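Local coordinates for protein aspartate aminotransferase (Leishmania major, PDB 4H51) that probably catalyses, as a pyridoxal-phosphate-dependent homodimer, the reversible transfer of the amino group of aspartate to 2-oxoglutarate, at residues B[189-195]-B[222-228]; B[163-167]-B[179-183]; B[126-130]-B[154-159]. All blocks are in the same frame, centred on the assembly; numbering follows the deposited sequence.

Contact 1 (B[189-195]-B[222-228]); sequences DGSVFIL and KHHQVFF
Lys222 NZ is gripped by three oxygens: Asp189 OD1 at 2.7 Å in a salt bridge, and the carbonyl oxygens of Leu185 and Ala187. The lysine chain is bent at chi2 and chi3 (-73° and -71°) and crosses the aspartate side chain at about a right angle. Beside this bridge, the backbone of Gly190 donates through N to Lys222 O at 3.0 Å. His224 is fixed at both nitrogens. Its ND1 accepts from Ser191 N at 3.1 Å, with the donor somewhat tilted from the ring plane, while NE2 is bonded to Ile184 O, a pattern consistent with a neutral ring protonated at NE2. Phe193 CE1 sits over the centre of one imidazole face, 3.4 Å above the plane, and Lys222 CB lies against the opposite face, toward the rim; the Phe193 and His224 planes are 45° apart. From here the segments become neighbouring parallel strands of the central sheet, the two strands of a beta-alpha-beta unit joined by helix 209-221. The ladder runs Gln225 N to Ser191 O, Phe193 N to Gln225 O (2.8 Å), Phe227 N to Phe193 O, and Leu195 N to Phe227 O. On the sheet face carrying Val192 and Gln225, Ile194 CG1 packs against Phe227 CD2 at 4.0 Å; on the other face, Leu195 CD1 meets Val226 CG1 at 3.8 Å.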
ATOM      1  N   ASP B 189      -4.837 -29.359 -15.708  1.00 17.15           N
ATOM      2  CA  ASP B 189      -3.428 -29.167 -15.413  1.00 17.26           C
ATOM      3  C   ASP B 189      -3.083 -27.710 -15.558  1.00 16.68           C
ATOM      4  O   ASP B 189      -3.632 -27.016 -16.411  1.00 16.24           O
ATOM      5  CB  ASP B 189      -2.556 -29.918 -16.398  1.00 18.77           C
ATOM      6  CG  ASP B 189      -2.511 -31.409 -16.157  1.00 20.01           C
ATOM      7  OD1 ASP B 189      -3.377 -31.996 -15.508  1.00 20.69           O
ATOM      8  OD2 ASP B 189      -1.579 -32.020 -16.678  1.00 22.50           O
ATOM      9  N   GLY B 190      -2.158 -27.239 -14.729  1.00 16.01           N
ATOM     10  CA  GLY B 190      -1.737 -25.862 -14.769  1.00 15.45           C
ATOM     11  C   GLY B 190      -2.770 -24.872 -14.240  1.00 14.62           C
ATOM     12  O   GLY B 190      -2.888 -23.795 -14.788  1.00 14.80           O
ATOM     13  N   SER B 191      -3.525 -25.245 -13.220  1.00 13.87           N
ATOM     14  CA  SER B 191      -4.378 -24.317 -12.503  1.00 13.54           C
ATOM     15  C   SER B 191      -3.608 -23.674 -11.328  1.00 13.02           C
ATOM     16  O   SER B 191      -2.485 -24.090 -10.993  1.00 14.23           O
ATOM     17  CB  SER B 191      -5.608 -25.004 -11.968  1.00 13.62           C
ATOM     18  OG  SER B 191      -6.393 -25.551 -13.012  1.00 14.76           O
ATOM     19  N   VAL B 192      -4.164 -22.615 -10.759  1.00 11.84           N
ATOM     20  CA  VAL B 192      -3.584 -21.956  -9.601  1.00 11.04           C
ATOM     21  C   VAL B 192      -4.331 -22.338  -8.328  1.00 10.72           C
ATOM     22  O   VAL B 192      -5.566 -22.293  -8.322  1.00 11.06           O
ATOM     23  CB  VAL B 192      -3.625 -20.446  -9.751  1.00 10.56           C
ATOM     24  CG1 VAL B 192      -2.890 -19.804  -8.558  1.00  9.92           C
ATOM     25  CG2 VAL B 192      -2.957 -20.018 -11.048  1.00 10.53           C
ATOM     26  N   PHE B 193      -3.611 -22.735  -7.274  1.00 10.26           N
ATOM     27  CA  PHE B 193      -4.227 -23.063  -5.991  1.00 10.10           C
ATOM     28  C   PHE B 193      -3.676 -22.164  -4.912  1.00 10.13           C
ATOM     29  O   PHE B 193      -2.455 -22.165  -4.662  1.00 10.08           O
ATOM     30  CB  PHE B 193      -3.969 -24.502  -5.600  1.00 10.37           C
ATOM     31  CG  PHE B 193      -4.851 -25.472  -6.308  1.00 10.44           C
ATOM     32  CD1 PHE B 193      -4.636 -25.763  -7.654  1.00 10.62           C
ATOM     33  CD2 PHE B 193      -5.947 -26.008  -5.679  1.00 10.35           C
ATOM     34  CE1 PHE B 193      -5.472 -26.632  -8.319  1.00 11.04           C
ATOM     35  CE2 PHE B 193      -6.779 -26.863  -6.348  1.00 10.80           C
ATOM     36  CZ  PHE B 193      -6.554 -27.153  -7.692  1.00 11.16           C
ATOM     37  N   ILE B 194      -4.578 -21.430  -4.254  1.00  9.93           N
ATOM     38  CA  ILE B 194      -4.235 -20.675  -3.033  1.00  9.54           C
ATOM     39  C   ILE B 194      -4.443 -21.590  -1.828  1.00  9.20           C
ATOM     40  O   ILE B 194      -5.561 -21.974  -1.516  1.00  9.32           O
ATOM     41  CB  ILE B 194      -5.027 -19.382  -2.940  1.00  9.28           C
ATOM     42  CG1 ILE B 194      -4.703 -18.489  -4.145  1.00  9.87           C
ATOM     43  CG2 ILE B 194      -4.753 -18.657  -1.610  1.00  9.50           C
ATOM     44  CD1 ILE B 194      -5.366 -17.123  -4.111  1.00 10.05           C
ATOM     45  N   LEU B 195      -3.324 -21.907  -1.167  1.00  9.09           N
ATOM     46  CA  LEU B 195      -3.241 -22.734   0.033  1.00  8.82           C
ATOM     47  C   LEU B 195      -2.839 -21.953   1.269  1.00  8.70           C
ATOM     48  O   LEU B 195      -1.929 -21.166   1.232  1.00  8.36           O
ATOM     49  CB  LEU B 195      -2.226 -23.821  -0.206  1.00  9.03           C
ATOM     50  CG  LEU B 195      -2.457 -24.678  -1.477  1.00  9.36           C
ATOM     51  CD1 LEU B 195      -1.304 -25.646  -1.562  1.00  9.46           C
ATOM     52  CD2 LEU B 195      -3.833 -25.420  -1.426  1.00  9.60           C
ATOM     53  N   LYS B 222       0.061 -32.569 -11.521  1.00 15.53           N
ATOM     54  CA  LYS B 222      -0.891 -31.772 -12.282  1.00 15.71           C
ATOM     55  C   LYS B 222      -0.258 -30.482 -12.817  1.00 15.88           C
ATOM     56  O   LYS B 222      -0.908 -29.751 -13.561  1.00 15.50           O
ATOM     57  CB  LYS B 222      -2.120 -31.446 -11.419  1.00 15.05           C
ATOM     58  CG  LYS B 222      -3.004 -32.656 -11.085  1.00 15.12           C
ATOM     59  CD  LYS B 222      -3.796 -33.134 -12.293  1.00 15.63           C
ATOM     60  CE  LYS B 222      -4.876 -32.119 -12.625  1.00 15.54           C
ATOM     61  NZ  LYS B 222      -5.556 -32.495 -13.918  1.00 16.02           N
ATOM     62  N   HIS B 223       1.005 -30.219 -12.449  1.00 16.16           N
ATOM     63  CA  HIS B 223       1.715 -29.001 -12.857  1.00 16.41           C
ATOM     64  C   HIS B 223       0.954 -27.764 -12.474  1.00 15.09           C
ATOM     65  O   HIS B 223       0.947 -26.746 -13.191  1.00 14.71           O
ATOM     66  CB  HIS B 223       1.988 -29.025 -14.349  1.00 18.53           C
ATOM     67  CG  HIS B 223       2.462 -30.382 -14.854  1.00 20.93           C
ATOM     68  ND1 HIS B 223       3.744 -30.780 -14.767  1.00 22.23           N
ATOM     69  CD2 HIS B 223       1.753 -31.445 -15.395  1.00 23.09           C
ATOM     70  CE1 HIS B 223       3.873 -32.013 -15.282  1.00 23.76           C
ATOM     71  NE2 HIS B 223       2.650 -32.443 -15.654  1.00 24.60           N
ATOM     72  N   HIS B 224       0.316 -27.819 -11.310  1.00 13.82           N
ATOM     73  CA  HIS B 224      -0.365 -26.644 -10.770  1.00 12.90           C
ATOM     74  C   HIS B 224       0.589 -25.632 -10.218  1.00 12.50           C
ATOM     75  O   HIS B 224       1.676 -25.960  -9.717  1.00 12.80           O
ATOM     76  CB  HIS B 224      -1.344 -27.054  -9.670  1.00 12.38           C
ATOM     77  CG  HIS B 224      -2.511 -27.902 -10.137  1.00 12.48           C
ATOM     78  ND1 HIS B 224      -3.178 -27.641 -11.259  1.00 12.57           N
ATOM     79  CD2 HIS B 224      -3.200 -28.952  -9.492  1.00 12.30           C
ATOM     80  CE1 HIS B 224      -4.222 -28.508 -11.370  1.00 12.93           C
ATOM     81  NE2 HIS B 224      -4.234 -29.302 -10.268  1.00 12.52           N
ATOM     82  N   GLN B 225       0.183 -24.370 -10.271  1.00 12.44           N
ATOM     83  CA  GLN B 225       0.882 -23.320  -9.518  1.00 11.47           C
ATOM     84  C   GLN B 225       0.381 -23.292  -8.094  1.00 10.88           C
ATOM     85  O   GLN B 225      -0.848 -23.137  -7.832  1.00 10.08           O
ATOM     86  CB  GLN B 225       0.651 -21.948 -10.135  1.00 11.90           C
ATOM     87  CG  GLN B 225       1.296 -20.788  -9.366  1.00 11.41           C
ATOM     88  CD  GLN B 225       2.808 -20.784  -9.450  1.00 11.90           C
ATOM     89  OE1 GLN B 225       3.391 -20.916 -10.549  1.00 13.18           O
ATOM     90  NE2 GLN B 225       3.478 -20.673  -8.286  1.00 11.89           N
ATOM     91  N   VAL B 226       1.322 -23.375  -7.166  1.00 10.27           N
ATOM     92  CA  VAL B 226       0.991 -23.187  -5.726  1.00  9.99           C
ATOM     93  C   VAL B 226       1.245 -21.743  -5.291  1.00  9.61           C
ATOM     94  O   VAL B 226       2.347 -21.205  -5.465  1.00  9.91           O
ATOM     95  CB  VAL B 226       1.790 -24.170  -4.834  1.00  9.68           C
ATOM     96  CG1 VAL B 226       1.595 -23.880  -3.364  1.00  9.42           C
ATOM     97  CG2 VAL B 226       1.415 -25.639  -5.132  1.00 10.02           C
ATOM     98  N   PHE B 227       0.252 -21.151  -4.647  1.00  9.86           N
ATOM     99  CA  PHE B 227       0.346 -19.827  -4.009  1.00  9.72           C
ATOM    100  C   PHE B 227      -0.021 -19.970  -2.529  1.00  9.69           C
ATOM    101  O   PHE B 227      -1.175 -20.098  -2.178  1.00  9.60           O
ATOM    102  CB  PHE B 227      -0.595 -18.848  -4.721  1.00  9.94           C
ATOM    103  CG  PHE B 227      -0.428 -17.397  -4.364  1.00  9.89           C
ATOM    104  CD1 PHE B 227       0.564 -16.950  -3.550  1.00  9.94           C
ATOM    105  CD2 PHE B 227      -1.300 -16.461  -4.927  1.00 10.39           C
ATOM    106  CE1 PHE B 227       0.731 -15.604  -3.256  1.00 10.17           C
ATOM    107  CE2 PHE B 227      -1.155 -15.117  -4.663  1.00 10.15           C
ATOM    108  CZ  PHE B 227      -0.133 -14.672  -3.823  1.00 10.17           C
ATOM    109  N   PHE B 228       0.977 -19.956  -1.661  1.00  9.51           N
ATOM    110  CA  PHE B 228       0.775 -20.029  -0.219  1.00  9.51           C
ATOM    111  C   PHE B 228       0.424 -18.667   0.341  1.00  9.68           C
ATOM    112  O   PHE B 228       1.061 -17.658   0.030  1.00  9.81           O
ATOM    113  CB  PHE B 228       2.020 -20.569   0.507  1.00  9.60           C
ATOM    114  CG  PHE B 228       2.135 -22.068   0.525  1.00  9.64           C
ATOM    115  CD1 PHE B 228       1.201 -22.838   1.220  1.00  9.73           C
ATOM    116  CD2 PHE B 228       3.214 -22.720  -0.074  1.00  9.90           C
ATOM    117  CE1 PHE B 228       1.337 -24.221   1.270  1.00  9.81           C
ATOM    118  CE2 PHE B 228       3.340 -24.076  -0.041  1.00 10.39           C
ATOM    119  CZ  PHE B 228       2.363 -24.842   0.617  1.00 10.36           C
TER

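Contact 2 (B[163-167]-B[179-183]); sequences CTYAY and GMKKD
The Tyr167 ring takes Met180 at its edge: SD lies 3.9 Å from Tyr167 CD1, and the line from the ring centroid to the sulfur stands 79° off the ring normal. The same ring stacks on His200. The Tyr165 ring has Tyr167 CD1 at its own edge, in plane, and receives the methionine obliquely, with Met180 CE 3.7 Å from Tyr165 CE2. One thioether therefore makes Met-aromatic contacts with two tyrosines, its sulfur nearer the Tyr167 edge and its methyl nearer Tyr165. The methionine reaches both because its CG stands anti to the backbone N (chi1 -177°) and the chain stays extended beyond CG, running side by side with the tyrosines and pointing the same way. The hydroxyl of Tyr165 is bonded to Ile194 O, and that of Tyr167 to Val205 O.

This is a helix laid against a sheet strand: helix 177-186 packs on strand 162-169 of the central sheet in the large domain of a fold-type I pyridoxal-phosphate enzyme, the short segments' axes approaching to 6.4 Å. Helix 209-221 adds Ile215 to the surroundings of Met180.

A single direct hydrogen bond joins the two segments. Ala166 N donates to Asp183 OD2 at 2.8 Å; the N-H points almost straight at the oxygen (172°), which is met on its anti side. The carboxylate also touches the methyl group of Ala166, with OD2 to CB at 3.4 Å, and that methyl rests on the helix backbone, 3.6 Å from Gly179 C. Ala166 O has no polar partner in the model; Met180 CB packs against it at 3.3 Å.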
ATOM      1  N   CYS B 163     -12.646 -20.631  -8.421  1.00 13.36           N
ATOM      2  CA  CYS B 163     -13.211 -21.963  -8.126  1.00 13.50           C
ATOM      3  C   CYS B 163     -12.877 -22.287  -6.698  1.00 13.36           C
ATOM      4  O   CYS B 163     -12.085 -21.541  -6.044  1.00 12.61           O
ATOM      5  CB  CYS B 163     -12.636 -23.012  -9.059  1.00 13.83           C
ATOM      6  SG  CYS B 163     -12.957 -22.747 -10.839  1.00 14.57           S
ATOM      7  N   THR B 164     -13.522 -23.317  -6.162  1.00 12.94           N
ATOM      8  CA  THR B 164     -13.173 -23.797  -4.855  1.00 12.69           C
ATOM      9  C   THR B 164     -12.753 -25.267  -4.833  1.00 12.85           C
ATOM     10  O   THR B 164     -13.152 -26.033  -5.712  1.00 13.46           O
ATOM     11  CB  THR B 164     -14.325 -23.585  -3.870  1.00 13.09           C
ATOM     12  OG1 THR B 164     -15.447 -24.382  -4.301  1.00 14.03           O
ATOM     13  CG2 THR B 164     -14.712 -22.073  -3.820  1.00 12.79           C
ATOM     14  N   TYR B 165     -11.904 -25.620  -3.859  1.00 12.32           N
ATOM     15  CA  TYR B 165     -11.625 -27.027  -3.559  1.00 12.19           C
ATOM     16  C   TYR B 165     -12.285 -27.381  -2.242  1.00 12.42           C
ATOM     17  O   TYR B 165     -12.280 -26.578  -1.283  1.00 12.31           O
ATOM     18  CB  TYR B 165     -10.127 -27.381  -3.524  1.00 11.79           C
ATOM     19  CG  TYR B 165      -9.259 -26.544  -2.666  1.00 11.11           C
ATOM     20  CD1 TYR B 165      -8.667 -25.403  -3.171  1.00 10.78           C
ATOM     21  CD2 TYR B 165      -8.993 -26.900  -1.363  1.00 10.94           C
ATOM     22  CE1 TYR B 165      -7.821 -24.609  -2.383  1.00 10.05           C
ATOM     23  CE2 TYR B 165      -8.157 -26.104  -0.553  1.00 10.45           C
ATOM     24  CZ  TYR B 165      -7.561 -24.972  -1.094  1.00 10.08           C
ATOM     25  OH  TYR B 165      -6.745 -24.154  -0.357  1.00  9.12           O
ATOM     26  N   ALA B 166     -12.868 -28.582  -2.226  1.00 12.84           N
ATOM     27  CA  ALA B 166     -13.349 -29.166  -0.996  1.00 13.23           C
ATOM     28  C   ALA B 166     -12.251 -29.107   0.059  1.00 13.06           C
ATOM     29  O   ALA B 166     -11.099 -29.368  -0.226  1.00 13.33           O
ATOM     30  CB  ALA B 166     -13.771 -30.612  -1.250  1.00 14.11           C
ATOM     31  N   TYR B 167     -12.605 -28.771   1.280  1.00 13.67           N
ATOM     32  CA  TYR B 167     -11.610 -28.580   2.309  1.00 13.61           C
ATOM     33  C   TYR B 167     -12.190 -28.944   3.662  1.00 15.01           C
ATOM     34  O   TYR B 167     -11.816 -29.984   4.225  1.00 16.71           O
ATOM     35  CB  TYR B 167     -11.040 -27.145   2.264  1.00 12.67           C
ATOM     36  CG  TYR B 167      -9.878 -26.999   3.215  1.00 12.49           C
ATOM     37  CD1 TYR B 167      -8.647 -27.527   2.874  1.00 12.63           C
ATOM     38  CD2 TYR B 167     -10.022 -26.432   4.475  1.00 12.07           C
ATOM     39  CE1 TYR B 167      -7.577 -27.489   3.744  1.00 12.83           C
ATOM     40  CE2 TYR B 167      -8.940 -26.355   5.336  1.00 12.04           C
ATOM     41  CZ  TYR B 167      -7.711 -26.884   4.968  1.00 12.45           C
ATOM     42  OH  TYR B 167      -6.581 -26.875   5.804  1.00 12.83           O
ATOM     43  N   GLY B 179     -12.074 -35.337  -0.805  1.00 17.16           N
ATOM     44  CA  GLY B 179     -12.694 -34.379  -1.675  1.00 16.78           C
ATOM     45  C   GLY B 179     -11.669 -33.379  -2.187  1.00 16.07           C
ATOM     46  O   GLY B 179     -11.704 -32.995  -3.370  1.00 16.57           O
ATOM     47  N   MET B 180     -10.755 -32.998  -1.315  1.00 15.23           N
ATOM     48  CA  MET B 180      -9.688 -32.072  -1.678  1.00 14.77           C
ATOM     49  C   MET B 180      -8.831 -32.652  -2.782  1.00 14.93           C
ATOM     50  O   MET B 180      -8.590 -32.004  -3.790  1.00 14.15           O
ATOM     51  CB  MET B 180      -8.820 -31.712  -0.479  1.00 14.43           C
ATOM     52  CG  MET B 180      -7.740 -30.688  -0.822  1.00 14.48           C
ATOM     53  SD  MET B 180      -6.863 -30.167   0.675  1.00 14.13           S
ATOM     54  CE  MET B 180      -5.791 -28.862   0.067  1.00 14.66           C
ATOM     55  N   LYS B 181      -8.399 -33.895  -2.586  1.00 16.20           N
ATOM     56  CA  LYS B 181      -7.602 -34.567  -3.605  1.00 17.33           C
ATOM     57  C   LYS B 181      -8.378 -34.679  -4.917  1.00 17.32           C
ATOM     58  O   LYS B 181      -7.814 -34.465  -5.992  1.00 17.09           O
ATOM     59  CB  LYS B 181      -7.160 -35.936  -3.125  1.00 18.05           C
ATOM     60  CG  LYS B 181      -6.114 -35.862  -2.014  1.00 19.08           C
ATOM     61  CD  LYS B 181      -5.503 -37.215  -1.621  1.00 21.38           C
ATOM     62  CE  LYS B 181      -6.487 -38.139  -0.927  1.00 22.80           C
ATOM     63  NZ  LYS B 181      -5.890 -39.498  -0.698  1.00 25.55           N
ATOM     64  N   LYS B 182      -9.655 -35.056  -4.820  1.00 18.04           N
ATOM     65  CA  LYS B 182     -10.506 -35.173  -5.988  1.00 19.20           C
ATOM     66  C   LYS B 182     -10.529 -33.846  -6.759  1.00 17.78           C
ATOM     67  O   LYS B 182     -10.377 -33.846  -7.955  1.00 17.24           O
ATOM     68  CB  LYS B 182     -11.907 -35.565  -5.547  1.00 21.36           C
ATOM     69  CG  LYS B 182     -12.922 -35.764  -6.662  1.00 24.86           C
ATOM     70  CD  LYS B 182     -14.093 -36.604  -6.134  1.00 27.82           C
ATOM     71  CE  LYS B 182     -15.424 -36.211  -6.745  1.00 31.22           C
ATOM     72  NZ  LYS B 182     -15.407 -36.450  -8.215  1.00 33.81           N
ATOM     73  N   ASP B 183     -10.737 -32.734  -6.064  1.00 16.83           N
ATOM     74  CA  ASP B 183     -10.807 -31.449  -6.754  1.00 16.56           C
ATOM     75  C   ASP B 183      -9.452 -30.990  -7.371  1.00 15.68           C
ATOM     76  O   ASP B 183      -9.414 -30.373  -8.457  1.00 15.81           O
ATOM     77  CB  ASP B 183     -11.380 -30.389  -5.801  1.00 17.33           C
ATOM     78  CG  ASP B 183     -12.877 -30.565  -5.537  1.00 18.87           C
ATOM     79  OD1 ASP B 183     -13.554 -31.436  -6.185  1.00 22.23           O
ATOM     80  OD2 ASP B 183     -13.379 -29.889  -4.598  1.00 16.91           O
TER

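Contact 3 (B[126-130]-B[154-159]); sequences AKLLT and VKAAGW
Two helix ends meet here, the C-terminal turns of helices 117-129 and 148-156, the latter closed by a Schellman motif in which Gly158 takes a positive phi, Gly158 N bonds back to Lys155 O and Trp159 N to Val154 O. Just past that turn the indole of Trp159 reaches across to the other helix. Its NE1 donates to Ala126 O at 2.9 Å with a nearly straight N-H (166°). The acceptor lies in the indole plane, whereas the donor stands well above the carbonyl plane of Ala126. Around this bond the ring is held by carbon contacts: Leu129 CB touches the edge at CZ2 (3.6 Å), and Thr130 CG2 approaches NE1 obliquely at 3.4 Å. Val192, on a strand of the central sheet, also packs on the indole. Just beyond the end of helix 148-156, Ala157 CB fits against Ala126 CB at 3.6 Å and against Lys127 CG at 3.7 Å, while the lysine carries its amine off to a salt bridge with Glu301. A water completes the junction, donating to Ala157 O at 2.6 Å and to Thr130 OG1, and that hydroxyl in turn donates to Lys127 O at 2.7 Å, in the carbonyl plane on a lone pair.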
ATOM      1  N   ALA B 126      -1.429 -12.260  -7.117  1.00 11.25           N
ATOM      2  CA  ALA B 126      -2.544 -12.573  -8.009  1.00 11.81           C
ATOM      3  C   ALA B 126      -2.384 -11.829  -9.322  1.00 12.38           C
ATOM      4  O   ALA B 126      -2.627 -12.425 -10.374  1.00 11.88           O
ATOM      5  CB  ALA B 126      -3.895 -12.265  -7.376  1.00 11.18           C
ATOM      6  N   LYS B 127      -1.937 -10.562  -9.265  1.00 12.62           N
ATOM      7  CA  LYS B 127      -1.641  -9.802 -10.488  1.00 14.05           C
ATOM      8  C   LYS B 127      -0.450 -10.337 -11.237  1.00 13.33           C
ATOM      9  O   LYS B 127      -0.474 -10.484 -12.452  1.00 13.72           O
ATOM     10  CB  LYS B 127      -1.437  -8.301 -10.163  1.00 16.03           C
ATOM     11  CG  LYS B 127      -2.719  -7.646  -9.672  1.00 18.92           C
ATOM     12  CD  LYS B 127      -2.616  -6.147  -9.381  1.00 21.64           C
ATOM     13  CE  LYS B 127      -3.592  -5.778  -8.262  1.00 24.39           C
ATOM     14  NZ  LYS B 127      -3.946  -4.325  -8.151  1.00 28.04           N
ATOM     15  N   LEU B 128       0.622 -10.646 -10.531  1.00 12.72           N
ATOM     16  CA  LEU B 128       1.798 -11.207 -11.202  1.00 12.99           C
ATOM     17  C   LEU B 128       1.447 -12.477 -12.024  1.00 13.13           C
ATOM     18  O   LEU B 128       1.963 -12.707 -13.126  1.00 13.46           O
ATOM     19  CB  LEU B 128       2.873 -11.542 -10.164  1.00 12.66           C
ATOM     20  CG  LEU B 128       4.155 -12.241 -10.640  1.00 13.22           C
ATOM     21  CD1 LEU B 128       4.973 -11.362 -11.593  1.00 13.02           C
ATOM     22  CD2 LEU B 128       5.003 -12.614  -9.429  1.00 13.06           C
ATOM     23  N   LEU B 129       0.589 -13.301 -11.448  1.00 12.99           N
ATOM     24  CA  LEU B 129       0.227 -14.608 -12.034  1.00 13.51           C
ATOM     25  C   LEU B 129      -0.558 -14.425 -13.337  1.00 13.99           C
ATOM     26  O   LEU B 129      -0.533 -15.305 -14.193  1.00 15.77           O
ATOM     27  CB  LEU B 129      -0.564 -15.433 -11.027  1.00 12.61           C
ATOM     28  CG  LEU B 129       0.305 -16.080  -9.941  1.00 12.01           C
ATOM     29  CD1 LEU B 129      -0.504 -16.681  -8.826  1.00 11.75           C
ATOM     30  CD2 LEU B 129       1.302 -17.107 -10.434  1.00 12.36           C
ATOM     31  N   THR B 130      -1.256 -13.300 -13.482  1.00 13.96           N
ATOM     32  CA  THR B 130      -1.946 -12.991 -14.743  1.00 14.73           C
ATOM     33  C   THR B 130      -0.947 -12.764 -15.883  1.00 16.08           C
ATOM     34  O   THR B 130      -1.353 -12.744 -17.046  1.00 16.40           O
ATOM     35  CB  THR B 130      -2.919 -11.796 -14.633  1.00 14.97           C
ATOM     36  OG1 THR B 130      -2.202 -10.544 -14.557  1.00 14.41           O
ATOM     37  CG2 THR B 130      -3.836 -11.959 -13.420  1.00 13.85           C
ATOM     38  N   VAL B 154      -8.729 -11.652  -5.462  1.00 13.31           N
ATOM     39  CA  VAL B 154      -8.400 -12.361  -6.695  1.00 13.89           C
ATOM     40  C   VAL B 154      -9.197 -11.831  -7.911  1.00 13.71           C
ATOM     41  O   VAL B 154      -8.655 -11.670  -9.017  1.00 13.11           O
ATOM     42  CB  VAL B 154      -8.557 -13.877  -6.376  1.00 14.77           C
ATOM     43  CG1 VAL B 154      -8.954 -14.722  -7.536  1.00 16.00           C
ATOM     44  CG2 VAL B 154      -7.290 -14.383  -5.646  1.00 13.79           C
ATOM     45  N   LYS B 155     -10.490 -11.589  -7.714  1.00 14.10           N
ATOM     46  CA  LYS B 155     -11.379 -10.937  -8.718  1.00 14.82           C
ATOM     47  C   LYS B 155     -10.826  -9.589  -9.199  1.00 14.80           C
ATOM     48  O   LYS B 155     -10.710  -9.329 -10.408  1.00 14.43           O
ATOM     49  CB  LYS B 155     -12.788 -10.744  -8.104  1.00 16.32           C
ATOM     50  CG  LYS B 155     -13.917 -10.298  -9.052  1.00 18.54           C
ATOM     51  CD  LYS B 155     -15.259 -10.171  -8.309  1.00 19.67           C
ATOM     52  CE  LYS B 155     -16.220  -9.244  -9.083  1.00 22.13           C
ATOM     53  NZ  LYS B 155     -17.610  -9.244  -8.545  1.00 23.02           N
ATOM     54  N   ALA B 156     -10.466  -8.743  -8.241  1.00 14.37           N
ATOM     55  CA  ALA B 156      -9.951  -7.445  -8.541  1.00 14.55           C
ATOM     56  C   ALA B 156      -8.623  -7.491  -9.309  1.00 15.08           C
ATOM     57  O   ALA B 156      -8.346  -6.609 -10.122  1.00 15.28           O
ATOM     58  CB  ALA B 156      -9.786  -6.651  -7.255  1.00 14.85           C
ATOM     59  N   ALA B 157      -7.807  -8.512  -9.049  1.00 14.66           N
ATOM     60  CA  ALA B 157      -6.575  -8.728  -9.833  1.00 15.11           C
ATOM     61  C   ALA B 157      -6.803  -9.217 -11.278  1.00 16.08           C
ATOM     62  O   ALA B 157      -5.845  -9.343 -12.027  1.00 17.13           O
ATOM     63  CB  ALA B 157      -5.686  -9.736  -9.108  1.00 14.92           C
ATOM     64  N   GLY B 158      -8.051  -9.538 -11.660  1.00 15.54           N
ATOM     65  CA  GLY B 158      -8.369  -9.906 -13.040  1.00 16.57           C
ATOM     66  C   GLY B 158      -8.783 -11.374 -13.272  1.00 16.04           C
ATOM     67  O   GLY B 158      -9.001 -11.805 -14.419  1.00 17.05           O
ATOM     68  N   TRP B 159      -8.947 -12.133 -12.210  1.00 14.17           N
ATOM     69  CA  TRP B 159      -9.287 -13.550 -12.358  1.00 14.80           C
ATOM     70  C   TRP B 159     -10.756 -13.746 -12.570  1.00 15.19           C
ATOM     71  O   TRP B 159     -11.528 -13.388 -11.715  1.00 14.94           O
ATOM     72  CB  TRP B 159      -8.793 -14.390 -11.187  1.00 13.98           C
ATOM     73  CG  TRP B 159      -7.299 -14.441 -11.188  1.00 13.55           C
ATOM     74  CD1 TRP B 159      -6.420 -13.494 -10.658  1.00 13.63           C
ATOM     75  CD2 TRP B 159      -6.441 -15.441 -11.815  1.00 14.00           C
ATOM     76  NE1 TRP B 159      -5.130 -13.851 -10.867  1.00 13.60           N
ATOM     77  CE2 TRP B 159      -5.068 -15.008 -11.571  1.00 13.58           C
ATOM     78  CE3 TRP B 159      -6.657 -16.626 -12.500  1.00 14.05           C
ATOM     79  CZ2 TRP B 159      -3.994 -15.720 -12.016  1.00 13.75           C
ATOM     80  CZ3 TRP B 159      -5.551 -17.345 -12.936  1.00 14.45           C
ATOM     81  CH2 TRP B 159      -4.246 -16.904 -12.701  1.00 14.14           C
TER
HETATM   82  O   HOH W   1      -4.152  -8.208 -13.676  1.00 37.20           O

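How the contacts relate
From the N terminus, contact 3 closes first, bringing 154-159 back to 126-130 around strand 140-144 and joining the C-terminal ends of helices 117-129 and 148-156. Contact 2 follows directly, its first segment beginning a few residues after Trp159, and closes the short excursion from 163-167 to 179-183. Contact 1 then closes the longer path through helix 209-221. The three are in series: none nests in or crosses another. Contacts 1 and 2 share the central sheet and touch where Phe193 meets Tyr165. Contact 3 packs against contact 1 through Val154 on Ile194 and Leu129 on Gln225, and both reach the second subunit. Contacts 2 and 3 adjoin in sequence but do not otherwise touch.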